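Side-chain contacts in putative ABC-transporter ATP-binding protein (Alicyclobacillus acidocaldarius, PDB 1Z47), which probably binds and hydrolyses ATP as the nucleotide-binding subunit of a putative ABC transporter for sulfate: residues G27-R32 with G63-T68; G41-L46 with Q190-M195; K69-I74 with R78-P83; S199-H204 with E211-V216. One frame throughout, in Å; residues are numbered along the deposited sequence.

Interaction 1: residues G27-R32 with G63-T68; sequences GARSVR and GLERPT
Arg29 and Glu65 each turn CG away from their own carbonyl carbon, with chi1 at -61° and -66°, and each chain then bends once more, Arg29 at chi3 and Glu65 at chi2. These folds let NH1 of Arg29 and OE1 of Glu65 meet at 3.5 Å in a salt bridge between backbones whose nearest CA atoms, those of the same two residues, are 11.3 Å apart. A gap this wide suits two long side chains. OE1 lies at the edge of the guanidinium, near its plane, but the carboxylate plane stands 86° from it, which gives a single-point pair and not a two-pronged one. Each end has another partner: OE1 of Glu65 also pairs with Arg59, while NH1 of Arg29 bonds the hydroxyl of Tyr24, which probably belongs to the A-loop of ABC ATPases. Arg29 is presented by a type II beta turn, Gly27 to Ser30, in which Gly27 O takes bonds from Ser30 N at 3.1 Å and Ser30 OG at 2.7 Å. The turn leads into strand 31-32, an antiparallel neighbour of strand 15-22; residues 63-68 connect helix 54-62 to strand 69-74, which pairs with strand 15-22 as well.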
loop_
_atom_site.group_PDB
_atom_site.type_symbol
_atom_site.label_atom_id
_atom_site.label_comp_id
_atom_site.label_asym_id
_atom_site.label_seq_id
_atom_site.Cartn_x
_atom_site.Cartn_y
_atom_site.Cartn_z
ATOM N N GLY B 27 13.424 6.376 -23.314
ATOM C CA GLY B 27 13.801 6.651 -21.938
ATOM C C GLY B 27 13.442 5.500 -21.012
ATOM O O GLY B 27 14.290 4.650 -20.697
ATOM N N ALA B 28 12.174 5.472 -20.597
ATOM C CA ALA B 28 11.638 4.442 -19.710
ATOM C C ALA B 28 12.044 3.033 -20.133
ATOM O O ALA B 28 11.996 2.693 -21.325
ATOM C CB ALA B 28 10.107 4.530 -19.668
ATOM N N ARG B 29 12.416 2.232 -19.142
ATOM C CA ARG B 29 12.825 0.848 -19.324
ATOM C C ARG B 29 14.321 0.690 -19.585
ATOM O O ARG B 29 14.841 -0.432 -19.498
ATOM C CB ARG B 29 12.029 0.196 -20.458
ATOM C CG ARG B 29 10.524 0.162 -20.223
ATOM C CD ARG B 29 9.788 -0.435 -21.406
ATOM N NE ARG B 29 10.443 -1.653 -21.880
ATOM C CZ ARG B 29 9.802 -2.696 -22.401
ATOM N NH1 ARG B 29 10.484 -3.762 -22.811
ATOM N NH2 ARG B 29 8.476 -2.684 -22.497
ATOM N N SER B 30 15.011 1.793 -19.902
ATOM C CA SER B 30 16.458 1.712 -20.155
ATOM C C SER B 30 17.218 1.236 -18.920
ATOM O O SER B 30 16.847 1.546 -17.777
ATOM C CB SER B 30 17.061 3.073 -20.552
ATOM O OG SER B 30 16.521 3.584 -21.759
ATOM N N VAL B 31 18.290 0.488 -19.174
ATOM C CA VAL B 31 19.180 -0.024 -18.139
ATOM C C VAL B 31 20.500 0.593 -18.598
ATOM O O VAL B 31 20.981 0.289 -19.698
ATOM C CB VAL B 31 19.246 -1.567 -18.181
ATOM C CG1 VAL B 31 20.155 -2.081 -17.076
ATOM C CG2 VAL B 31 17.832 -2.147 -18.015
ATOM N N ARG B 32 21.084 1.447 -17.767
ATOM C CA ARG B 32 22.276 2.180 -18.166
ATOM C C ARG B 32 23.638 1.804 -17.581
ATOM O O ARG B 32 24.230 2.577 -16.826
ATOM C CB ARG B 32 21.986 3.675 -17.952
ATOM C CG ARG B 32 20.700 4.129 -18.639
ATOM C CD ARG B 32 20.362 5.607 -18.381
ATOM N NE ARG B 32 19.043 5.977 -18.909
ATOM C CZ ARG B 32 18.774 6.235 -20.186
ATOM N NH1 ARG B 32 19.732 6.175 -21.112
ATOM N NH2 ARG B 32 17.536 6.543 -20.547
ATOM N N GLY B 63 15.879 -13.779 -19.597
ATOM C CA GLY B 63 16.317 -14.087 -20.938
ATOM C C GLY B 63 15.262 -13.587 -21.889
ATOM O O GLY B 63 15.373 -13.757 -23.091
ATOM N N LEU B 64 14.226 -12.956 -21.340
ATOM C CA LEU B 64 13.152 -12.411 -22.166
ATOM C C LEU B 64 13.677 -11.210 -22.940
ATOM O O LEU B 64 13.102 -10.806 -23.944
ATOM C CB LEU B 64 11.965 -12.003 -21.290
ATOM C CG LEU B 64 11.189 -13.209 -20.750
ATOM C CD1 LEU B 64 10.281 -12.783 -19.600
ATOM C CD2 LEU B 64 10.387 -13.841 -21.901
ATOM N N GLU B 65 14.779 -10.647 -22.451
ATOM C CA GLU B 65 15.434 -9.504 -23.080
ATOM C C GLU B 65 16.919 -9.820 -23.106
ATOM O O GLU B 65 17.409 -10.575 -22.270
ATOM C CB GLU B 65 15.214 -8.232 -22.259
ATOM C CG GLU B 65 13.776 -7.758 -22.201
ATOM C CD GLU B 65 13.314 -7.147 -23.507
ATOM O OE1 GLU B 65 12.120 -6.788 -23.605
ATOM O OE2 GLU B 65 14.143 -7.020 -24.437
ATOM N N ARG B 66 17.633 -9.236 -24.060
ATOM C CA ARG B 66 19.066 -9.464 -24.163
ATOM C C ARG B 66 19.808 -8.130 -24.102
ATOM O O ARG B 66 19.399 -7.154 -24.735
ATOM C CB ARG B 66 19.389 -10.172 -25.473
ATOM C CG ARG B 66 20.554 -11.130 -25.366
ATOM C CD ARG B 66 20.068 -12.577 -25.288
ATOM N NE ARG B 66 19.487 -13.036 -26.552
ATOM C CZ ARG B 66 19.052 -14.276 -26.766
ATOM N NH1 ARG B 66 19.132 -15.180 -25.799
ATOM N NH2 ARG B 66 18.536 -14.612 -27.942
ATOM N N PRO B 67 20.920 -8.077 -23.349
ATOM C CA PRO B 67 21.714 -6.847 -23.212
ATOM C C PRO B 67 22.423 -6.391 -24.487
ATOM O O PRO B 67 22.912 -7.212 -25.261
ATOM C CB PRO B 67 22.694 -7.191 -22.090
ATOM C CG PRO B 67 22.906 -8.671 -22.267
ATOM C CD PRO B 67 21.507 -9.180 -22.565
ATOM N N THR B 68 22.456 -5.078 -24.702
ATOM C CA THR B 68 23.111 -4.489 -25.871
ATOM C C THR B 68 24.620 -4.502 -25.630
ATOM O O THR B 68 25.413 -4.421 -26.571
ATOM C CB THR B 68 22.672 -3.016 -26.100
ATOM O OG1 THR B 68 21.247 -2.940 -26.210
ATOM C CG2 THR B 68 23.289 -2.472 -27.380
#

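Interaction 2: residues G41-L46 with Q190-M195; sequences GEMVGL and QVHDEM
Met43 on strand 43-47 and His192 on helix 178-195 face each other with their CA atoms 7.7 Å apart, and Gly41 lies across from the next residue of the helix, Asp193. This is helix-on-sheet packing in the alpha/beta core of a P-loop NTPase: the helix precedes strand 198-203, the neighbour of strand 43-47 in the mixed sheet.

The imidazole of His192 fills the gap. Its CG is anti to the backbone N (chi1 169°), which sends the ring from the helix toward the sheet, where Met43 lies over one face, its CB offset toward the rim. CB of Met43 is 3.9 Å from the centroid of the His192 ring, a CH-pi contact 19° off the ring normal. The sulfur follows over the same ring, with Met43 SD 4.5 Å from the centroid, a Met-aromatic contact. The two side chains run past each other in opposite directions, and the methyl CE of Met43 ends 3.8 Å from CB of His192. A flexible, polarisable methionine suits this place because it can follow both ring and stem.

Both ring nitrogens have partners, which would restrain the ring's rotation rather than fix it. ND1 pairs with the hydroxyl of Ser199, at the start of the adjacent strand. Glycine suits position 41, where phi is positive. The CB of Glu42 points away from the helix, and its OE1 makes a salt bridge with Arg215. At the ring edge, His192 NE2 donates a weak, bent hydrogen bond to Gly41 O, 3.1 Å long with an angle of 133° at the hydrogen.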
loop_
_atom_site.group_PDB
_atom_site.type_symbol
_atom_site.label_atom_id
_atom_site.label_comp_id
_atom_site.label_asym_id
_atom_site.label_seq_id
_atom_site.Cartn_x
_atom_site.Cartn_y
_atom_site.Cartn_z
ATOM N N GLY B 41 20.582 -17.960 -2.457
ATOM C CA GLY B 41 19.541 -18.075 -1.451
ATOM C C GLY B 41 19.030 -16.735 -0.958
ATOM O O GLY B 41 18.284 -16.649 0.020
ATOM N N GLU B 42 19.422 -15.670 -1.636
ATOM C CA GLU B 42 18.982 -14.351 -1.207
ATOM C C GLU B 42 17.683 -13.973 -1.911
ATOM O O GLU B 42 17.412 -14.441 -3.017
ATOM C CB GLU B 42 20.058 -13.312 -1.544
ATOM C CG GLU B 42 19.906 -12.020 -0.802
ATOM C CD GLU B 42 21.021 -11.027 -1.101
ATOM O OE1 GLU B 42 21.220 -10.127 -0.262
ATOM O OE2 GLU B 42 21.679 -11.141 -2.165
ATOM N N MET B 43 16.883 -13.132 -1.262
ATOM C CA MET B 43 15.655 -12.645 -1.882
ATOM C C MET B 43 15.903 -11.157 -2.156
ATOM O O MET B 43 15.989 -10.382 -1.219
ATOM C CB MET B 43 14.470 -12.784 -0.931
ATOM C CG MET B 43 13.188 -12.148 -1.466
ATOM S SD MET B 43 11.754 -12.912 -0.723
ATOM C CE MET B 43 11.204 -13.937 -2.091
ATOM N N VAL B 44 16.015 -10.765 -3.419
ATOM C CA VAL B 44 16.272 -9.345 -3.717
ATOM C C VAL B 44 15.086 -8.614 -4.335
ATOM O O VAL B 44 14.444 -9.132 -5.249
ATOM C CB VAL B 44 17.470 -9.184 -4.680
ATOM C CG1 VAL B 44 17.534 -7.739 -5.233
ATOM C CG2 VAL B 44 18.771 -9.549 -3.946
ATOM N N GLY B 45 14.817 -7.409 -3.837
ATOM C CA GLY B 45 13.743 -6.606 -4.387
ATOM C C GLY B 45 14.311 -5.537 -5.320
ATOM O O GLY B 45 15.237 -4.801 -4.960
ATOM N N LEU B 46 13.790 -5.471 -6.532
ATOM C CA LEU B 46 14.231 -4.458 -7.464
ATOM C C LEU B 46 13.190 -3.340 -7.243
ATOM O O LEU B 46 12.039 -3.422 -7.698
ATOM C CB LEU B 46 14.200 -4.978 -8.896
ATOM C CG LEU B 46 14.996 -6.253 -9.251
ATOM C CD1 LEU B 46 14.743 -6.587 -10.696
ATOM C CD2 LEU B 46 16.494 -6.037 -9.038
ATOM N N GLN B 190 7.744 -17.071 3.266
ATOM C CA GLN B 190 7.879 -18.347 3.980
ATOM C C GLN B 190 8.308 -19.462 3.014
ATOM O O GLN B 190 9.164 -20.299 3.336
ATOM C CB GLN B 190 6.561 -18.717 4.686
ATOM C CG GLN B 190 6.496 -20.170 5.132
ATOM C CD GLN B 190 5.210 -20.515 5.864
ATOM O OE1 GLN B 190 5.044 -20.178 7.041
ATOM N NE2 GLN B 190 4.288 -21.187 5.168
ATOM N N VAL B 191 7.731 -19.464 1.821
ATOM C CA VAL B 191 8.093 -20.472 0.841
ATOM C C VAL B 191 9.581 -20.312 0.481
ATOM O O VAL B 191 10.348 -21.279 0.521
ATOM C CB VAL B 191 7.194 -20.367 -0.398
ATOM C CG1 VAL B 191 7.778 -21.170 -1.549
ATOM C CG2 VAL B 191 5.797 -20.900 -0.058
ATOM N N HIS B 192 9.993 -19.087 0.153
ATOM C CA HIS B 192 11.387 -18.819 -0.187
ATOM C C HIS B 192 12.363 -19.352 0.866
ATOM O O HIS B 192 13.356 -19.989 0.541
ATOM C CB HIS B 192 11.625 -17.314 -0.327
ATOM C CG HIS B 192 13.072 -16.946 -0.421
ATOM N ND1 HIS B 192 13.759 -16.925 -1.617
ATOM C CD2 HIS B 192 13.962 -16.590 0.536
ATOM C CE1 HIS B 192 15.013 -16.566 -1.393
ATOM N NE2 HIS B 192 15.164 -16.358 -0.096
ATOM N N ASP B 193 12.091 -19.056 2.124
ATOM C CA ASP B 193 12.968 -19.493 3.180
ATOM C C ASP B 193 12.997 -20.998 3.249
ATOM O O ASP B 193 14.006 -21.592 3.631
ATOM C CB ASP B 193 12.519 -18.886 4.506
ATOM C CG ASP B 193 12.758 -17.390 4.547
ATOM O OD1 ASP B 193 12.222 -16.697 5.439
ATOM O OD2 ASP B 193 13.499 -16.915 3.667
ATOM N N GLU B 194 11.895 -21.617 2.854
ATOM C CA GLU B 194 11.819 -23.068 2.884
ATOM C C GLU B 194 12.587 -23.703 1.734
ATOM O O GLU B 194 13.452 -24.542 1.959
ATOM C CB GLU B 194 10.364 -23.528 2.830
ATOM C CG GLU B 194 10.228 -25.027 2.962
ATOM C CD GLU B 194 10.719 -25.511 4.311
ATOM O OE1 GLU B 194 10.993 -26.725 4.456
ATOM O OE2 GLU B 194 10.826 -24.667 5.227
ATOM N N MET B 195 12.280 -23.300 0.504
ATOM C CA MET B 195 12.934 -23.875 -0.662
ATOM C C MET B 195 14.410 -23.509 -0.814
ATOM O O MET B 195 15.114 -24.128 -1.606
ATOM C CB MET B 195 12.188 -23.493 -1.939
ATOM C CG MET B 195 10.713 -23.903 -1.984
ATOM S SD MET B 195 10.416 -25.676 -1.842
ATOM C CE MET B 195 11.268 -26.295 -3.295
#

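Interaction 3: residues K69-I74 with R78-P83; sequences KGDVWI and RVTDLP
The hydroxyl of Thr80 takes the place of a strand carbonyl: OG1 accepts from the amide N of Val72 at 2.9 Å, and donates in turn to Asp71 OD2 at 2.8 Å. It does so just beyond a beta hairpin, formed by strands 69-74 and 77-78 at the border of an antiparallel sheet, the beta subdomain of an ABC ATPase. Trp73 and Arg78 are its non-hydrogen-bonded antiparallel pair, and Val79 N donates to Val72 O at 3.1 Å. After that the chain leaves in a type I turn, Val79 to Leu82, and threonine suits the departure because its hydroxyl can both give and take. Asp71 uses its anti lone pair for Thr80. With CG anti to the backbone N (chi1 173°) and the chain extended to NE, Arg78 reaches the same OD2, a salt bridge of 3.4 Å from NE. Arg78 NH2 extends the network to Asp81.

The stem of Arg78 works separately from its charge. Its CB sits over the six-membered ring of Trp73, 3.9 Å from the centroid and 18° off the normal, a CH-pi contact, while the guanidinium plane is turned 83° from the indole and does not stack. Apart from these two, Val79 CG2 packs against Ile74 CD1 at 4.0 Å and Val72 CG1 at 4.1 Å, beta-branched side chains well fitted to buried positions. Packing is tightest where Val72 CG1 presses on Thr80 CA at 3.4 Å.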
loop_
_atom_site.group_PDB
_atom_site.type_symbol
_atom_site.label_atom_id
_atom_site.label_comp_id
_atom_site.label_asym_id
_atom_site.label_seq_id
_atom_site.Cartn_x
_atom_site.Cartn_y
_atom_site.Cartn_z
ATOM N N LYS B 69 24.996 -4.586 -24.357
ATOM C CA LYS B 69 26.390 -4.630 -23.914
ATOM C C LYS B 69 26.381 -5.204 -22.504
ATOM O O LYS B 69 25.376 -5.115 -21.794
ATOM C CB LYS B 69 27.007 -3.224 -23.880
ATOM C CG LYS B 69 27.180 -2.579 -25.243
ATOM C CD LYS B 69 27.502 -1.095 -25.126
ATOM C CE LYS B 69 27.351 -0.399 -26.476
ATOM N NZ LYS B 69 27.462 1.088 -26.372
ATOM N N GLY B 70 27.495 -5.789 -22.091
ATOM C CA GLY B 70 27.561 -6.370 -20.765
ATOM C C GLY B 70 27.049 -7.791 -20.781
ATOM O O GLY B 70 26.516 -8.252 -21.786
ATOM N N ASP B 71 27.207 -8.499 -19.674
ATOM C CA ASP B 71 26.753 -9.881 -19.622
ATOM C C ASP B 71 26.027 -10.227 -18.330
ATOM O O ASP B 71 26.182 -9.549 -17.315
ATOM C CB ASP B 71 27.938 -10.843 -19.807
ATOM C CG ASP B 71 28.565 -10.753 -21.195
ATOM O OD1 ASP B 71 29.530 -9.978 -21.373
ATOM O OD2 ASP B 71 28.077 -11.454 -22.115
ATOM N N VAL B 72 25.240 -11.298 -18.382
ATOM C CA VAL B 72 24.492 -11.769 -17.224
ATOM C C VAL B 72 24.944 -13.172 -16.843
ATOM O O VAL B 72 24.978 -14.076 -17.674
ATOM C CB VAL B 72 22.968 -11.789 -17.493
ATOM C CG1 VAL B 72 22.678 -12.472 -18.820
ATOM C CG2 VAL B 72 22.253 -12.507 -16.345
ATOM N N TRP B 73 25.278 -13.341 -15.573
ATOM C CA TRP B 73 25.741 -14.615 -15.068
ATOM C C TRP B 73 24.795 -15.183 -14.032
ATOM O O TRP B 73 24.200 -14.443 -13.247
ATOM C CB TRP B 73 27.118 -14.440 -14.439
ATOM C CG TRP B 73 28.181 -14.155 -15.424
ATOM C CD1 TRP B 73 28.228 -13.121 -16.314
ATOM C CD2 TRP B 73 29.347 -14.939 -15.652
ATOM N NE1 TRP B 73 29.359 -13.216 -17.091
ATOM C CE2 TRP B 73 30.065 -14.325 -16.703
ATOM C CE3 TRP B 73 29.858 -16.106 -15.068
ATOM C CZ2 TRP B 73 31.269 -14.840 -17.186
ATOM C CZ3 TRP B 73 31.054 -16.619 -15.546
ATOM C CH2 TRP B 73 31.747 -15.985 -16.597
ATOM N N ILE B 74 24.675 -16.507 -14.031
ATOM C CA ILE B 74 23.829 -17.218 -13.089
ATOM C C ILE B 74 24.555 -18.496 -12.674
ATOM O O ILE B 74 24.838 -19.352 -13.509
ATOM C CB ILE B 74 22.455 -17.588 -13.710
ATOM C CG1 ILE B 74 21.655 -16.313 -14.016
ATOM C CG2 ILE B 74 21.667 -18.445 -12.736
ATOM C CD1 ILE B 74 20.300 -16.550 -14.685
ATOM N N ARG B 78 27.916 -17.978 -17.490
ATOM C CA ARG B 78 27.580 -16.925 -18.440
ATOM C C ARG B 78 26.396 -17.390 -19.289
ATOM O O ARG B 78 26.528 -18.305 -20.097
ATOM C CB ARG B 78 28.783 -16.626 -19.335
ATOM C CG ARG B 78 28.475 -15.660 -20.459
ATOM C CD ARG B 78 29.708 -15.353 -21.300
ATOM N NE ARG B 78 29.351 -14.576 -22.483
ATOM C CZ ARG B 78 28.569 -15.027 -23.458
ATOM N NH1 ARG B 78 28.068 -16.253 -23.396
ATOM N NH2 ARG B 78 28.266 -14.243 -24.486
ATOM N N VAL B 79 25.242 -16.753 -19.114
ATOM C CA VAL B 79 24.045 -17.151 -19.848
ATOM C C VAL B 79 23.477 -16.055 -20.737
ATOM O O VAL B 79 22.386 -16.197 -21.285
ATOM C CB VAL B 79 22.933 -17.611 -18.863
ATOM C CG1 VAL B 79 23.456 -18.732 -17.975
ATOM C CG2 VAL B 79 22.479 -16.437 -17.995
ATOM N N THR B 80 24.225 -14.967 -20.887
ATOM C CA THR B 80 23.794 -13.831 -21.690
ATOM C C THR B 80 23.027 -14.158 -22.959
ATOM O O THR B 80 22.019 -13.523 -23.259
ATOM C CB THR B 80 24.977 -12.962 -22.118
ATOM O OG1 THR B 80 25.724 -12.563 -20.966
ATOM C CG2 THR B 80 24.474 -11.731 -22.856
ATOM N N ASP B 81 23.510 -15.140 -23.712
ATOM C CA ASP B 81 22.871 -15.498 -24.970
ATOM C C ASP B 81 22.000 -16.752 -24.936
ATOM O O ASP B 81 21.651 -17.307 -25.980
ATOM C CB ASP B 81 23.943 -15.616 -26.057
ATOM C CG ASP B 81 24.675 -14.298 -26.295
ATOM O OD1 ASP B 81 25.730 -14.307 -26.967
ATOM O OD2 ASP B 81 24.190 -13.247 -25.811
ATOM N N LEU B 82 21.622 -17.191 -23.743
ATOM C CA LEU B 82 20.777 -18.372 -23.641
ATOM C C LEU B 82 19.317 -17.963 -23.458
ATOM O O LEU B 82 19.025 -16.969 -22.788
ATOM C CB LEU B 82 21.229 -19.242 -22.466
ATOM C CG LEU B 82 22.664 -19.757 -22.580
ATOM C CD1 LEU B 82 23.071 -20.465 -21.299
ATOM C CD2 LEU B 82 22.766 -20.684 -23.783
ATOM N N PRO B 83 18.380 -18.707 -24.080
ATOM C CA PRO B 83 16.952 -18.392 -23.951
ATOM C C PRO B 83 16.415 -18.721 -22.550
ATOM O O PRO B 83 17.064 -19.414 -21.766
ATOM C CB PRO B 83 16.311 -19.246 -25.046
ATOM C CG PRO B 83 17.222 -20.427 -25.119
ATOM C CD PRO B 83 18.585 -19.778 -25.071
#

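Interaction 4: residues S199-H204 with E211-V216; sequences SVFVTH and EVADRV
Apolar contact accounts for the whole meeting of Phe201 with Val212 and Ala213. The phenyl group stands up from strand 198-203 with CG between its backbone N and carbonyl carbon (chi1 65°), which directs the far end of the ring at the point where helix 206-212 gives out. There CZ of Phe201 approaches CG2 of Val212 to 3.4 Å, and CE2 of Phe201 lies 4.0 Å from CB of Ala213. Both methyls come at the ring obliquely. A large flat group suits the strand position because it spans from sheet to helix end, where a small alanine lets the chain pass close by. Met43 and Phe169, from the flanking strands 43-47 and 166-170, also touch the Phe201 side chain.

Polar interactions stay at the margins. Val212 O accepts a hydrogen bond from Arg189, Asp214 OD1 one from Met43 N, and Glu211 OE1 makes a salt bridge with Lys309 of the second subunit. His204, at the position of the H-loop histidine of ABC ATPases, bonds Thr178 of that subunit.

Strand 198-203, helix 206-212 and strand 215-220 form a beta-alpha-beta crossover, with strand 43-47 lying between the two parallel strands, as in P-loop NTPase cores.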
loop_
_atom_site.group_PDB
_atom_site.type_symbol
_atom_site.label_atom_id
_atom_site.label_comp_id
_atom_site.label_asym_id
_atom_site.label_seq_id
_atom_site.Cartn_x
_atom_site.Cartn_y
_atom_site.Cartn_z
ATOM N N SER B 199 15.753 -15.551 -5.035
ATOM C CA SER B 199 14.573 -14.889 -5.576
ATOM C C SER B 199 14.739 -13.385 -5.818
ATOM O O SER B 199 15.370 -12.691 -5.026
ATOM C CB SER B 199 13.395 -15.110 -4.621
ATOM O OG SER B 199 13.071 -16.482 -4.479
ATOM N N VAL B 200 14.157 -12.906 -6.911
ATOM C CA VAL B 200 14.211 -11.486 -7.270
ATOM C C VAL B 200 12.778 -11.054 -7.617
ATOM O O VAL B 200 12.093 -11.736 -8.384
ATOM C CB VAL B 200 15.082 -11.223 -8.527
ATOM C CG1 VAL B 200 15.343 -9.707 -8.674
ATOM C CG2 VAL B 200 16.414 -11.971 -8.428
ATOM N N PHE B 201 12.328 -9.923 -7.077
ATOM C CA PHE B 201 10.975 -9.470 -7.394
ATOM C C PHE B 201 11.015 -7.983 -7.722
ATOM O O PHE B 201 11.910 -7.268 -7.284
ATOM C CB PHE B 201 10.018 -9.762 -6.228
ATOM C CG PHE B 201 10.318 -8.996 -4.971
ATOM C CD1 PHE B 201 9.663 -7.790 -4.692
ATOM C CD2 PHE B 201 11.228 -9.499 -4.038
ATOM C CE1 PHE B 201 9.909 -7.113 -3.501
ATOM C CE2 PHE B 201 11.489 -8.839 -2.850
ATOM C CZ PHE B 201 10.827 -7.636 -2.569
ATOM N N VAL B 202 10.053 -7.542 -8.516
ATOM C CA VAL B 202 9.965 -6.150 -8.949
ATOM C C VAL B 202 8.913 -5.441 -8.110
ATOM O O VAL B 202 7.879 -6.030 -7.783
ATOM C CB VAL B 202 9.570 -6.098 -10.450
ATOM C CG1 VAL B 202 9.018 -4.722 -10.820
ATOM C CG2 VAL B 202 10.809 -6.442 -11.325
ATOM N N THR B 203 9.171 -4.186 -7.754
ATOM C CA THR B 203 8.198 -3.443 -6.957
ATOM C C THR B 203 8.419 -1.924 -6.955
ATOM O O THR B 203 9.547 -1.437 -7.035
ATOM C CB THR B 203 8.180 -3.958 -5.494
ATOM O OG1 THR B 203 7.127 -3.315 -4.772
ATOM C CG2 THR B 203 9.487 -3.677 -4.811
ATOM N N HIS B 204 7.326 -1.173 -6.882
ATOM C CA HIS B 204 7.426 0.276 -6.817
ATOM C C HIS B 204 6.969 0.733 -5.427
ATOM O O HIS B 204 6.823 1.936 -5.162
ATOM C CB HIS B 204 6.581 0.926 -7.928
ATOM C CG HIS B 204 5.147 0.477 -7.948
ATOM N ND1 HIS B 204 4.250 0.799 -6.954
ATOM C CD2 HIS B 204 4.454 -0.259 -8.853
ATOM C CE1 HIS B 204 3.067 0.283 -7.241
ATOM N NE2 HIS B 204 3.164 -0.363 -8.391
ATOM N N GLU B 211 9.836 -4.976 3.845
ATOM C CA GLU B 211 9.201 -6.100 4.500
ATOM C C GLU B 211 9.706 -7.489 4.148
ATOM O O GLU B 211 9.870 -8.335 5.038
ATOM C CB GLU B 211 7.710 -6.073 4.234
ATOM C CG GLU B 211 7.044 -7.361 4.653
ATOM C CD GLU B 211 6.089 -7.181 5.800
ATOM O OE1 GLU B 211 6.300 -6.279 6.645
ATOM O OE2 GLU B 211 5.128 -7.965 5.857
ATOM N N VAL B 212 9.938 -7.748 2.865
ATOM C CA VAL B 212 10.355 -9.088 2.492
ATOM C C VAL B 212 11.755 -9.285 1.942
ATOM O O VAL B 212 12.244 -10.404 1.955
ATOM C CB VAL B 212 9.351 -9.725 1.485
ATOM C CG1 VAL B 212 7.930 -9.699 2.061
ATOM C CG2 VAL B 212 9.394 -8.997 0.182
ATOM N N ALA B 213 12.417 -8.226 1.485
ATOM C CA ALA B 213 13.752 -8.416 0.900
ATOM C C ALA B 213 14.933 -8.493 1.866
ATOM O O ALA B 213 14.936 -7.851 2.928
ATOM C CB ALA B 213 14.014 -7.330 -0.136
ATOM N N ASP B 214 15.926 -9.300 1.492
ATOM C CA ASP B 214 17.162 -9.416 2.272
ATOM C C ASP B 214 17.950 -8.140 1.964
ATOM O O ASP B 214 18.478 -7.493 2.868
ATOM C CB ASP B 214 17.936 -10.659 1.848
ATOM C CG ASP B 214 17.217 -11.942 2.242
ATOM O OD1 ASP B 214 17.045 -12.819 1.381
ATOM O OD2 ASP B 214 16.845 -12.045 3.418
ATOM N N ARG B 215 18.018 -7.798 0.684
ATOM C CA ARG B 215 18.654 -6.559 0.222
ATOM C C ARG B 215 17.820 -5.941 -0.900
ATOM O O ARG B 215 17.157 -6.632 -1.682
ATOM C CB ARG B 215 20.093 -6.774 -0.275
ATOM C CG ARG B 215 21.104 -6.994 0.866
ATOM C CD ARG B 215 22.517 -6.941 0.344
ATOM N NE ARG B 215 22.754 -7.991 -0.638
ATOM C CZ ARG B 215 23.735 -7.974 -1.524
ATOM N NH1 ARG B 215 24.580 -6.941 -1.559
ATOM N NH2 ARG B 215 23.881 -8.992 -2.361
ATOM N N VAL B 216 17.892 -4.625 -0.988
ATOM C CA VAL B 216 17.117 -3.875 -1.964
ATOM C C VAL B 216 18.002 -3.169 -2.975
ATOM O O VAL B 216 18.975 -2.500 -2.599
ATOM C CB VAL B 216 16.272 -2.812 -1.228
ATOM C CG1 VAL B 216 15.391 -2.034 -2.211
ATOM C CG2 VAL B 216 15.431 -3.496 -0.158
#

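Interactions 2 and 4 are buried and share one mixed sheet: their centres are 9 Å apart, a probable backbone hydrogen bond runs from Val44 N of one to Ser199 O of the other, and Phe201 packs on Gly45. Both set an aromatic ring between sheet and helix, but the imidazole of interaction 2 also uses its nitrogens, whereas the phenyl of interaction 4 is purely apolar. Interactions 1 and 3 both reach the antiparallel sheet; they lie 13 Å apart between centres and touch where Pro67 meets Thr80. Interaction 1 is a surface contact resting on one long ion pair. Interaction 3, partly buried, combines charge, hydroxyl and apolar packing in a local hairpin.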